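PDB 6LGO: cystathionine gamma-synthase from Xanthomonas oryzae pv. oryzae KACC 10331, which probably makes cystathionine from cysteine and an activated homoserine ester, using pyridoxal 5'-phosphate, and may also have cystathionine gamma-lyase activity. Local coordinates for residues E74-A79 / L192-D197; S158-R163 / D368-L373. The protein carries 1 engineered substitution. One frame throughout, in Å; residues are numbered along the deposited sequence.

Interaction 1 of 2, residues E74-A79 / L192-D197; sequences ELEGGA and LQKPLD
Leu196 and Lys194 lie against the C-terminal end of helix 63-76, in the large domain of a PLP-dependent fold type I enzyme, whose mixed seven-stranded sheet supplies the nearby strand 202-206. Leu196 packs against the turn that ends the helix: its CB is 3.6 Å from Glu76 O, and its CD1 reaches on to Gly78 CA at 3.8 Å. Lys194 uses its aliphatic chain instead. A chi2 of -132° sets CD 3.3 Å from Leu75 O, and a second bend, at chi3, carries the chain on to NZ, which forms a weak, long salt bridge with Asp197 OD1 in its own segment. Glu76 lies at a slant to Pro195, OE1 standing 3.5 Å from Pro195 CD.

No direct hydrogen bond joins the two segments; one water does the bridging. It donates to the backbone O of Glu76 and, over 2.6 Å, to Glu76 OE1, and accepts from Leu196 N at 2.9 Å, so the helix end and the 3-10 segment 195-197 share a polar link within mostly buried surroundings. The chain leaves the helix at Gly77, whose positive phi of 76° suits glycine. Around this layer, Val203 touches Glu76, Pro195 and Leu196, and the other carboxylate oxygen of Glu76, OE2, is hydrogen-bonded to His205 NE2.

Interaction 2 of 2, residues S158-R163 / D368-L373; sequences SNPLLR and DGLLRL. With EBO ((2~{S})-2-azanyl-4-[(3~{S})-3-[(~{E})-[2-methyl-3-oxidanyl-5-(phosphonomethyl)pyridin-4-yl]methylideneamino]-4-oxidanyl-4-oxidanylidene-butyl]sulfanyl-butanoic acid), chain E.
Arg372 and Asn159 meet beside the carboxylate next to the imine of EBO, an external aldimine of the pyridoxal cofactor (modelled with a phosphonomethyl group) with homolanthionine, a thioether of two four-carbon amino acids, in the active site of this fold type I enzyme. The charged interaction is with the ligand: Arg372 grips the EBO carboxylate with two bonds. Arg372 NH1 donates to EBO O6 over 2.8 Å at an N-H...O angle of 175°, and NH2 donates to EBO O5 over 3.0 Å in a bond nearly as straight, which should fix the rotation of the carboxylate. The arginine chain runs extended through chi1 and chi2, then bends at chi3 (76°) to turn its guanidinium toward the ligand.

The end of the Asn159 side chain lies at the guanidinium edge, near its plane, and the side chain crosses the arginine chain at about a right angle. The two flat groups are tilted by 41°. Beside them, the peptide bond before Pro160 is cis.

Apolar packing completes the contact. Leu370 CD2 touches Pro160 CG at 3.6 Å and Leu161 CD2 at 3.7 Å, each pair of side chains crossing at a slant. Pro160 CB packs 3.9 Å from Arg372 CD.

Asp56, Tyr57 and Arg59 of the second subunit also hydrogen-bond to EBO, so the site is shared between chains. The loop 158-163 lies between strand 151-155 of the large sheet and helix 167-176. Arg372 belongs to strand 371-374, which sits between strands 310-315 and 344-346 of the smaller sheet, while Tyr287 of strand 283-287 touches both Leu161 and Leu370.

Both contacts are largely buried, yet they occupy opposite sides of the chain's centre, with their own centres 26 Å apart and no touch between them. Interaction 1 stays beside the seven-stranded sheet and joins a helix end to a loop, though Gly77 is exposed. Interaction 2 instead ties a loop following a strand of that sheet to a strand of the five-stranded sheet, and all five of its touching residues are buried. The chemistry differs accordingly: water-mediated polarity and carbon packing in the first, leucine-proline packing between the segments, with an arginine bonded to the ligand carboxylate, in the second.

Interaction 1 of 2, residues E74-A79 / L192-D197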
ATOM      1  N   GLU A  74      20.647  13.470   7.559  1.00 29.38           N
ATOM      2  CA  GLU A  74      21.589  12.922   8.524  1.00 31.33           C
ATOM      3  C   GLU A  74      22.688  12.155   7.770  1.00 29.01           C
ATOM      4  O   GLU A  74      23.844  12.326   8.027  1.00 26.79           O
ATOM      5  CB  GLU A  74      20.861  12.099   9.566  1.00 38.14           C
ATOM      6  CG  GLU A  74      21.591  12.280  10.889  1.00 52.49           C
ATOM      7  CD  GLU A  74      21.639  11.104  11.850  1.00 59.70           C
ATOM      8  OE1 GLU A  74      20.534  10.557  12.182  1.00 58.78           O
ATOM      9  OE2 GLU A  74      22.770  10.791  12.348  1.00 67.96           O
ATOM     10  N   LEU A  75      22.360  11.346   6.808  1.00 26.66           N
ATOM     11  CA  LEU A  75      23.391  10.571   6.079  1.00 27.49           C
ATOM     12  C   LEU A  75      24.356  11.453   5.254  1.00 27.10           C
ATOM     13  O   LEU A  75      25.553  11.007   5.085  1.00 24.43           O
ATOM     14  CB  LEU A  75      22.640   9.607   5.143  1.00 30.19           C
ATOM     15  CG  LEU A  75      22.455   8.159   5.592  1.00 30.83           C
ATOM     16  CD1 LEU A  75      22.285   8.006   7.091  1.00 31.67           C
ATOM     17  CD2 LEU A  75      21.337   7.499   4.811  1.00 31.61           C
ATOM     18  N   GLU A  76      23.852  12.577   4.653  1.00 25.25           N
ATOM     19  CA  GLU A  76      24.644  13.469   3.771  1.00 24.02           C
ATOM     20  C   GLU A  76      25.333  14.596   4.554  1.00 25.86           C
ATOM     21  O   GLU A  76      26.267  15.105   3.988  1.00 22.93           O
ATOM     22  CB  GLU A  76      23.850  14.004   2.599  1.00 24.31           C
ATOM     23  CG  GLU A  76      23.446  12.925   1.586  1.00 24.61           C
ATOM     24  CD  GLU A  76      24.491  12.580   0.566  1.00 25.69           C
ATOM     25  OE1 GLU A  76      25.695  12.880   0.806  1.00 28.04           O
ATOM     26  OE2 GLU A  76      24.117  12.056  -0.480  1.00 28.30           O
ATOM     27  N   GLY A  77      24.987  14.823   5.830  1.00 26.77           N
ATOM     28  CA  GLY A  77      25.490  15.894   6.702  1.00 27.23           C
ATOM     29  C   GLY A  77      24.870  17.240   6.356  1.00 31.31           C
ATOM     30  O   GLY A  77      25.615  18.228   6.414  1.00 32.80           O
ATOM     31  N   GLY A  78      23.539  17.326   6.146  1.00 28.96           N
ATOM     32  CA  GLY A  78      22.916  18.579   5.722  1.00 28.37           C
ATOM     33  C   GLY A  78      21.942  19.094   6.741  1.00 29.55           C
ATOM     34  O   GLY A  78      21.614  18.387   7.684  1.00 29.12           O
ATOM     35  N   ALA A  79      21.364  20.244   6.469  1.00 27.94           N
ATOM     36  CA  ALA A  79      20.433  20.863   7.417  1.00 29.45           C
ATOM     37  C   ALA A  79      19.019  20.248   7.285  1.00 29.47           C
ATOM     38  O   ALA A  79      18.266  20.382   8.207  1.00 32.19           O
ATOM     39  CB  ALA A  79      20.450  22.354   7.161  1.00 29.82           C
ATOM     40  N   LEU A 192      28.393   5.737   0.131  1.00 24.73           N
ATOM     41  CA  LEU A 192      29.691   5.582  -0.553  1.00 23.35           C
ATOM     42  C   LEU A 192      30.324   6.940  -0.940  1.00 24.65           C
ATOM     43  O   LEU A 192      31.517   6.911  -1.331  1.00 25.56           O
ATOM     44  CB  LEU A 192      29.563   4.679  -1.781  1.00 23.46           C
ATOM     45  CG  LEU A 192      29.190   3.230  -1.510  1.00 24.34           C
ATOM     46  CD1 LEU A 192      29.151   2.429  -2.793  1.00 23.04           C
ATOM     47  CD2 LEU A 192      30.156   2.564  -0.510  1.00 24.85           C
ATOM     48  N   GLN A 193      29.681   8.091  -0.719  1.00 23.61           N
ATOM     49  CA  GLN A 193      30.228   9.415  -1.073  1.00 25.35           C
ATOM     50  C   GLN A 193      29.362  10.418  -0.359  1.00 26.82           C
ATOM     51  O   GLN A 193      28.098  10.295  -0.495  1.00 26.46           O
ATOM     52  CB  GLN A 193      30.167   9.691  -2.589  1.00 25.79           C
ATOM     53  CG  GLN A 193      30.859  10.979  -3.030  1.00 24.74           C
ATOM     54  CD  GLN A 193      31.038  11.029  -4.535  1.00 25.44           C
ATOM     55  OE1 GLN A 193      30.012  11.161  -5.235  1.00 28.12           O
ATOM     56  NE2 GLN A 193      32.279  10.891  -5.041  1.00 21.85           N
ATOM     57  N   LYS A 194      30.018  11.396   0.243  1.00 28.18           N
ATOM     58  CA  LYS A 194      29.334  12.509   0.910  1.00 30.21           C
ATOM     59  C   LYS A 194      29.822  13.847   0.380  1.00 28.28           C
ATOM     60  O   LYS A 194      30.633  14.517   1.005  1.00 26.99           O
ATOM     61  CB  LYS A 194      29.687  12.481   2.380  1.00 33.24           C
ATOM     62  CG  LYS A 194      29.057  11.428   3.288  1.00 35.22           C
ATOM     63  CD  LYS A 194      28.574  12.183   4.496  1.00 36.99           C
ATOM     64  CE  LYS A 194      29.025  11.666   5.810  1.00 39.03           C
ATOM     65  NZ  LYS A 194      28.791  12.790   6.732  1.00 40.84           N
ATOM     66  N   PRO A 195      29.234  14.348  -0.705  1.00 26.59           N
ATOM     67  CA  PRO A 195      29.685  15.592  -1.300  1.00 28.57           C
ATOM     68  C   PRO A 195      29.684  16.822  -0.372  1.00 28.03           C
ATOM     69  O   PRO A 195      30.537  17.643  -0.547  1.00 28.26           O
ATOM     70  CB  PRO A 195      28.718  15.740  -2.470  1.00 27.27           C
ATOM     71  CG  PRO A 195      28.385  14.325  -2.802  1.00 26.90           C
ATOM     72  CD  PRO A 195      28.175  13.719  -1.454  1.00 27.46           C
ATOM     73  N   LEU A 196      28.802  16.888   0.606  1.00 27.27           N
ATOM     74  CA  LEU A 196      28.739  18.046   1.519  1.00 28.65           C
ATOM     75  C   LEU A 196      29.967  18.082   2.425  1.00 28.49           C
ATOM     76  O   LEU A 196      30.305  19.163   2.894  1.00 30.08           O
ATOM     77  CB  LEU A 196      27.445  18.025   2.341  1.00 28.80           C
ATOM     78  CG  LEU A 196      26.107  18.038   1.583  1.00 29.70           C
ATOM     79  CD1 LEU A 196      24.944  18.247   2.550  1.00 30.34           C
ATOM     80  CD2 LEU A 196      26.058  19.065   0.485  1.00 29.04           C
ATOM     81  N   ASP A 197      30.642  16.971   2.628  1.00 28.23           N
ATOM     82  CA  ASP A 197      31.894  16.955   3.419  1.00 29.93           C
ATOM     83  C   ASP A 197      32.959  17.847   2.751  1.00 28.28           C
ATOM     84  O   ASP A 197      33.851  18.269   3.437  1.00 27.90           O
ATOM     85  CB  ASP A 197      32.457  15.522   3.547  1.00 33.45           C
ATOM     86  CG  ASP A 197      31.875  14.615   4.640  1.00 34.27           C
ATOM     87  OD1 ASP A 197      30.995  15.120   5.391  1.00 33.91           O
ATOM     88  OD2 ASP A 197      32.387  13.387   4.778  1.00 36.99           O
TER
HETATM   89  O   HOH W   1      27.164  14.780   1.666  1.00 24.74           O

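Interaction 2 of 2, residues S158-R163 / D368-L373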
ATOM      1  N   SER A 158      30.033   9.624 -13.236  1.00 28.57           N
ATOM      2  CA  SER A 158      29.179  10.030 -14.361  1.00 28.04           C
ATOM      3  C   SER A 158      28.495   8.799 -14.965  1.00 26.86           C
ATOM      4  O   SER A 158      29.024   7.651 -14.959  1.00 28.90           O
ATOM      5  CB  SER A 158      29.957  10.894 -15.362  1.00 28.31           C
ATOM      6  OG  SER A 158      30.907  10.140 -16.120  1.00 27.60           O
ATOM      7  N   ASN A 159      27.295   9.017 -15.459  1.00 25.66           N
ATOM      8  CA  ASN A 159      26.466   7.965 -16.076  1.00 25.82           C
ATOM      9  C   ASN A 159      26.509   8.194 -17.582  1.00 26.93           C
ATOM     10  O   ASN A 159      26.045   9.254 -18.003  1.00 28.66           O
ATOM     11  CB  ASN A 159      25.046   8.128 -15.538  1.00 25.54           C
ATOM     12  CG  ASN A 159      24.006   7.244 -16.171  1.00 23.51           C
ATOM     13  OD1 ASN A 159      22.866   7.457 -15.814  1.00 27.55           O
ATOM     14  ND2 ASN A 159      24.350   6.252 -16.977  1.00 19.97           N
ATOM     15  N   PRO A 160      26.978   7.251 -18.431  1.00 26.44           N
ATOM     16  CA  PRO A 160      27.374   5.909 -18.008  1.00 27.26           C
ATOM     17  C   PRO A 160      28.876   5.599 -18.102  1.00 28.78           C
ATOM     18  O   PRO A 160      29.215   4.431 -18.047  1.00 29.52           O
ATOM     19  CB  PRO A 160      26.627   5.112 -19.103  1.00 27.69           C
ATOM     20  CG  PRO A 160      26.948   5.922 -20.368  1.00 28.29           C
ATOM     21  CD  PRO A 160      26.943   7.376 -19.897  1.00 26.55           C
ATOM     22  N   LEU A 161      29.748   6.602 -18.208  1.00 30.16           N
ATOM     23  CA  LEU A 161      31.182   6.264 -18.417  1.00 31.10           C
ATOM     24  C   LEU A 161      31.973   6.283 -17.130  1.00 29.08           C
ATOM     25  O   LEU A 161      33.095   5.826 -17.187  1.00 29.62           O
ATOM     26  CB  LEU A 161      31.794   7.141 -19.504  1.00 31.96           C
ATOM     27  CG  LEU A 161      31.262   6.802 -20.902  1.00 35.80           C
ATOM     28  CD1 LEU A 161      31.472   7.963 -21.845  1.00 36.96           C
ATOM     29  CD2 LEU A 161      31.842   5.492 -21.472  1.00 35.67           C
ATOM     30  N   LEU A 162      31.364   6.641 -16.009  1.00 29.47           N
ATOM     31  CA  LEU A 162      32.026   6.562 -14.678  1.00 29.95           C
ATOM     32  C   LEU A 162      33.291   7.478 -14.695  1.00 28.94           C
ATOM     33  O   LEU A 162      34.333   7.175 -14.098  1.00 25.51           O
ATOM     34  CB  LEU A 162      32.365   5.097 -14.401  1.00 30.21           C
ATOM     35  CG  LEU A 162      31.250   4.134 -13.967  1.00 33.94           C
ATOM     36  CD1 LEU A 162      30.469   4.628 -12.786  1.00 37.68           C
ATOM     37  CD2 LEU A 162      30.277   3.765 -15.049  1.00 34.81           C
ATOM     38  N   ARG A 163      33.189   8.620 -15.324  1.00 27.18           N
ATOM     39  CA  ARG A 163      34.248   9.679 -15.289  1.00 29.55           C
ATOM     40  C   ARG A 163      34.122  10.229 -13.847  1.00 28.65           C
ATOM     41  O   ARG A 163      33.030  10.224 -13.264  1.00 25.51           O
ATOM     42  CB  ARG A 163      34.005  10.477 -16.592  1.00 32.46           C
ATOM     43  CG  ARG A 163      35.126  11.134 -17.334  1.00 40.80           C
ATOM     44  CD  ARG A 163      35.375  11.026 -18.880  1.00 47.81           C
ATOM     45  NE  ARG A 163      34.138  11.329 -19.456  1.00 49.40           N
ATOM     46  CZ  ARG A 163      33.667  11.043 -20.653  1.00 44.80           C
ATOM     47  NH1 ARG A 163      34.381  10.519 -21.622  1.00 38.50           N
ATOM     48  NH2 ARG A 163      32.373  11.285 -20.803  1.00 42.62           N
ATOM     49  N   ASP A 368      27.963   3.674 -29.736  1.00 36.61           N
ATOM     50  CA  ASP A 368      26.840   2.780 -30.122  1.00 36.33           C
ATOM     51  C   ASP A 368      27.048   1.351 -29.571  1.00 35.36           C
ATOM     52  O   ASP A 368      26.032   0.590 -29.489  1.00 37.56           O
ATOM     53  CB  ASP A 368      26.610   2.890 -31.637  1.00 38.13           C
ATOM     54  CG  ASP A 368      25.879   4.188 -32.043  1.00 40.05           C
ATOM     55  OD1 ASP A 368      25.617   5.064 -31.172  1.00 35.63           O
ATOM     56  OD2 ASP A 368      25.523   4.292 -33.234  1.00 42.59           O
ATOM     57  N   GLY A 369      28.261   0.989 -29.179  1.00 33.54           N
ATOM     58  CA  GLY A 369      28.620  -0.350 -28.674  1.00 37.91           C
ATOM     59  C   GLY A 369      28.566  -0.418 -27.138  1.00 39.03           C
ATOM     60  O   GLY A 369      28.684  -1.506 -26.588  1.00 42.30           O
ATOM     61  N   LEU A 370      28.322   0.680 -26.441  1.00 37.06           N
ATOM     62  CA  LEU A 370      28.507   0.676 -24.953  1.00 35.33           C
ATOM     63  C   LEU A 370      27.333  -0.068 -24.296  1.00 32.07           C
ATOM     64  O   LEU A 370      26.177   0.216 -24.642  1.00 28.72           O
ATOM     65  CB  LEU A 370      28.643   2.103 -24.425  1.00 33.14           C
ATOM     66  CG  LEU A 370      29.035   2.185 -22.950  1.00 36.22           C
ATOM     67  CD1 LEU A 370      30.485   1.773 -22.712  1.00 36.93           C
ATOM     68  CD2 LEU A 370      28.758   3.566 -22.369  1.00 34.84           C
ATOM     69  N   LEU A 371      27.676  -1.029 -23.428  1.00 31.22           N
ATOM     70  CA  LEU A 371      26.754  -1.672 -22.453  1.00 30.63           C
ATOM     71  C   LEU A 371      27.092  -1.219 -21.030  1.00 29.12           C
ATOM     72  O   LEU A 371      28.290  -1.076 -20.712  1.00 28.11           O
ATOM     73  CB  LEU A 371      26.816  -3.189 -22.651  1.00 31.56           C
ATOM     74  CG  LEU A 371      26.302  -3.624 -24.031  1.00 31.59           C
ATOM     75  CD1 LEU A 371      26.657  -5.080 -24.256  1.00 31.70           C
ATOM     76  CD2 LEU A 371      24.782  -3.332 -24.205  1.00 31.68           C
ATOM     77  N   ARG A 372      26.045  -0.985 -20.236  1.00 26.79           N
ATOM     78  CA  ARG A 372      26.117  -0.630 -18.805  1.00 24.60           C
ATOM     79  C   ARG A 372      25.503  -1.721 -17.947  1.00 25.74           C
ATOM     80  O   ARG A 372      24.397  -2.168 -18.251  1.00 24.18           O
ATOM     81  CB  ARG A 372      25.408   0.692 -18.556  1.00 23.71           C
ATOM     82  CG  ARG A 372      25.630   1.271 -17.182  1.00 23.43           C
ATOM     83  CD  ARG A 372      24.707   2.458 -16.997  1.00 24.13           C
ATOM     84  NE  ARG A 372      23.329   2.027 -16.753  1.00 25.86           N
ATOM     85  CZ  ARG A 372      22.270   2.828 -16.586  1.00 26.59           C
ATOM     86  NH1 ARG A 372      22.424   4.144 -16.672  1.00 24.41           N
ATOM     87  NH2 ARG A 372      21.069   2.268 -16.357  1.00 26.35           N
ATOM     88  N   LEU A 373      26.233  -2.136 -16.907  1.00 26.19           N
ATOM     89  CA  LEU A 373      25.734  -3.133 -15.948  1.00 25.72           C
ATOM     90  C   LEU A 373      25.391  -2.428 -14.660  1.00 26.24           C
ATOM     91  O   LEU A 373      26.213  -1.578 -14.224  1.00 26.56           O
ATOM     92  CB  LEU A 373      26.839  -4.123 -15.655  1.00 26.02           C
ATOM     93  CG  LEU A 373      27.305  -4.983 -16.807  1.00 27.80           C
ATOM     94  CD1 LEU A 373      28.401  -5.957 -16.316  1.00 27.87           C
ATOM     95  CD2 LEU A 373      26.101  -5.731 -17.383  1.00 29.66           C
TER
HETATM   96  O6  EBO E 501      20.265   5.888 -16.179  1.00 30.28           O
HETATM   97  C15 EBO E 501      19.146   5.383 -15.809  1.00 27.65           C
HETATM   98  O5  EBO E 501      18.822   4.198 -15.945  1.00 27.76           O
HETATM   99  C8  EBO E 501      18.047   6.152 -15.187  1.00 28.03           C
HETATM  100  C9  EBO E 501      16.657   6.168 -15.957  1.00 29.34           C
HETATM  101  C10 EBO E 501      16.721   5.945 -17.510  1.00 30.86           C
HETATM  102  S   EBO E 501      15.076   6.053 -17.957  1.00 41.64           S
HETATM  103  C11 EBO E 501      15.369   6.684 -19.537  1.00 39.87           C
HETATM  104  C12 EBO E 501      14.147   6.474 -20.358  1.00 35.65           C
HETATM  105  C13 EBO E 501      12.927   7.323 -20.136  1.00 31.90           C
HETATM  106  C14 EBO E 501      13.143   8.798 -20.217  1.00 32.20           C
HETATM  107  O4  EBO E 501      13.602   9.391 -19.248  1.00 32.42           O
HETATM  108  O3  EBO E 501      12.820   9.482 -21.176  1.00 32.66           O
HETATM  109  N2  EBO E 501      12.079   6.776 -21.188  1.00 28.32           N
HETATM  110  N1  EBO E 501      18.649   7.402 -14.630  1.00 28.44           N
HETATM  111  C7  EBO E 501      18.061   8.230 -13.901  1.00 26.79           C
HETATM  112  C3  EBO E 501      18.732   9.339 -13.228  1.00 25.34           C
HETATM  113  C2  EBO E 501      20.151   9.313 -13.103  1.00 23.96           C
HETATM  114  O7  EBO E 501      20.937   8.313 -13.636  1.00 25.69           O
HETATM  115  C4  EBO E 501      17.928  10.435 -12.607  1.00 24.90           C
HETATM  116  C6  EBO E 501      16.403  10.618 -12.416  1.00 21.40           C
HETATM  117  P   EBO E 501      14.859   9.629 -11.945  1.00 23.92           P
HETATM  118  O2  EBO E 501      14.272   9.102 -10.682  1.00 22.59           O
HETATM  119  O1  EBO E 501      13.692  10.654 -12.258  1.00 18.45           O
HETATM  120  O   EBO E 501      14.476   8.528 -12.995  1.00 19.72           O
HETATM  121  C5  EBO E 501      18.864  11.448 -12.085  1.00 24.31           C
HETATM  122  N   EBO E 501      20.217  11.469 -11.949  1.00 23.48           N
HETATM  123  C1  EBO E 501      20.851  10.431 -12.473  1.00 24.63           C
HETATM  124  C   EBO E 501      22.309  10.212 -12.406  1.00 22.22           C